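Local coordinates for aspartate aminotransferase, cytoplasmic (Schizosaccharomyces pombe 972h-, PDB 6JPK), which catalyses the reversible, pyridoxal 5'-phosphate-dependent transfer of an amino group from L-aspartate to 2-oxoglutarate, giving oxaloacetate and L-glutamate, at residues 180-185 with 215-220. The protein carries 1 engineered substitution. Sequence-based numbering, arbitrary orientation.
Sequences GSIFLL and LVVFDI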
# COMPACT_ATOMS: atom_id res chain seq x y z
N GLY A 180 -3.39 10.66 -29.43
CA GLY A 180 -3.97 10.33 -28.14
C GLY A 180 -3.35 9.12 -27.47
O GLY A 180 -3.98 8.55 -26.57
N SER A 181 -2.15 8.72 -27.88
CA SER A 181 -1.42 7.72 -27.12
C SER A 181 -0.98 8.30 -25.77
O SER A 181 -0.94 9.52 -25.57
CB SER A 181 -0.19 7.22 -27.89
OG SER A 181 -0.58 6.62 -29.12
N ILE A 182 -0.66 7.42 -24.84
CA ILE A 182 -0.22 7.80 -23.51
C ILE A 182 1.30 7.75 -23.48
O ILE A 182 1.90 6.75 -23.89
CB ILE A 182 -0.80 6.85 -22.45
CG1 ILE A 182 -2.32 6.78 -22.59
CG2 ILE A 182 -0.35 7.28 -21.05
CD1 ILE A 182 -2.88 5.41 -22.21
N PHE A 183 1.93 8.83 -23.00
CA PHE A 183 3.38 8.89 -22.93
C PHE A 183 3.81 9.06 -21.48
O PHE A 183 3.38 10.01 -20.81
CB PHE A 183 3.95 10.01 -23.81
CG PHE A 183 4.24 9.56 -25.22
CD1 PHE A 183 3.22 9.44 -26.15
CD2 PHE A 183 5.53 9.23 -25.60
CE1 PHE A 183 3.47 8.99 -27.43
CE2 PHE A 183 5.80 8.79 -26.90
CZ PHE A 183 4.76 8.67 -27.81
N LEU A 184 4.64 8.13 -21.01
CA LEU A 184 5.16 8.12 -19.65
C LEU A 184 6.54 8.76 -19.69
O LEU A 184 7.48 8.19 -20.24
CB LEU A 184 5.23 6.69 -19.12
CG LEU A 184 4.87 6.39 -17.67
CD1 LEU A 184 5.39 5.00 -17.27
CD2 LEU A 184 5.38 7.46 -16.71
N LEU A 185 6.65 9.96 -19.12
CA LEU A 185 7.85 10.78 -19.19
C LEU A 185 8.53 10.84 -17.83
O LEU A 185 7.86 10.96 -16.80
CB LEU A 185 7.51 12.19 -19.66
CG LEU A 185 6.73 12.28 -20.98
CD1 LEU A 185 6.35 13.72 -21.30
CD2 LEU A 185 7.55 11.66 -22.13
N LEU A 215 -1.65 11.93 -24.36
CA LEU A 215 -1.89 12.13 -22.94
C LEU A 215 -0.59 11.93 -22.17
O LEU A 215 0.09 10.91 -22.34
CB LEU A 215 -2.97 11.16 -22.44
CG LEU A 215 -3.19 11.13 -20.93
CD1 LEU A 215 -3.61 12.50 -20.45
CD2 LEU A 215 -4.23 10.09 -20.55
N VAL A 216 -0.23 12.90 -21.32
CA VAL A 216 1.08 12.93 -20.67
C VAL A 216 0.96 12.49 -19.21
O VAL A 216 0.10 13.00 -18.47
CB VAL A 216 1.71 14.33 -20.78
CG1 VAL A 216 2.94 14.43 -19.88
CG2 VAL A 216 2.10 14.61 -22.24
N VAL A 217 1.81 11.55 -18.81
CA VAL A 217 2.00 11.13 -17.42
C VAL A 217 3.48 11.35 -17.07
O VAL A 217 4.36 10.73 -17.68
CB VAL A 217 1.62 9.66 -17.20
CG1 VAL A 217 1.81 9.27 -15.73
CG2 VAL A 217 0.20 9.38 -17.68
N PHE A 218 3.74 12.26 -16.13
CA PHE A 218 5.09 12.48 -15.63
C PHE A 218 5.35 11.58 -14.42
O PHE A 218 4.52 11.50 -13.51
CB PHE A 218 5.31 13.93 -15.20
CG PHE A 218 5.51 14.89 -16.34
CD1 PHE A 218 6.71 14.95 -17.00
CD2 PHE A 218 4.50 15.76 -16.70
CE1 PHE A 218 6.90 15.85 -18.04
CE2 PHE A 218 4.67 16.68 -17.74
CZ PHE A 218 5.88 16.72 -18.41
N ASP A 219 6.50 10.93 -14.42
CA ASP A 219 7.01 10.24 -13.23
C ASP A 219 8.11 11.11 -12.64
O ASP A 219 9.10 11.41 -13.33
CB ASP A 219 7.54 8.86 -13.60
CG ASP A 219 7.68 7.94 -12.38
OD1 ASP A 219 8.13 8.41 -11.31
OD2 ASP A 219 7.35 6.74 -12.50
N ILE A 220 7.94 11.57 -11.40
CA ILE A 220 8.94 12.42 -10.76
C ILE A 220 9.33 11.76 -9.43
O ILE A 220 8.72 12.00 -8.38
CB ILE A 220 8.47 13.87 -10.58
CG1 ILE A 220 9.57 14.73 -9.96
CG2 ILE A 220 7.15 13.99 -9.81
CD1 ILE A 220 9.46 16.21 -10.31
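Strands 182-186 and 215-220 are the parallel pair of a beta-alpha-beta unit, tied by backbone bonds from Ser181-Leu215 to Leu185-Asp219. Helix 199-211 makes the connection. The ladder starts with Leu215 N to Ser181 O at 2.8 Å, bent to 153° at the hydrogen, and ends with Asp219 N to Leu185 O at 2.7 Å. Between them, Leu215 O and Val217 O accept from Phe183 N and Leu185 N, and Phe183 O accepts from Val217 N.

On one face, Ile182 and Val217 lie side by side with their CG2 methyls 4.0 Å apart, and both also touch Ile119 of helix 107-127; beta-branched residues suit the extended backbone of a strand and give that helix a methyl surface to pack on. Leu184 stands on this same face and leans toward the neighbouring strand, its CD2 meeting Val217 CG1 at 4.1 Å and Asp219 CB at 4.0 Å. The other face centres on Leu185. Its CG is anti to the carbonyl carbon (chi1 -55°), and beyond it CD1 touches both Val216 CG1, 3.8 Å away, and Phe218 CE1, 3.9 Å away. Leu185 CB meets the same ring obliquely, 3.9 Å from Phe218 CD1. Leucine suits this place because a single methyl reaches both neighbours, while the broad phenylalanine ring also extends to Phe206 of the connecting helix. An alanine in place of Phe218 would probably open a gap beside Leu185, leaving its CD1 branch and Phe206 without their aromatic neighbour.

Asp219 OD2 accepts bonds from His141 and Asn112, which hold the carboxylate near Trp138, a probable substrate-binding residue. Such an aspartate at the C-terminal end of a parallel strand is characteristic of the large domain of fold-type I aminotransferases, where it typically faces the pyridine nitrogen of the cofactor.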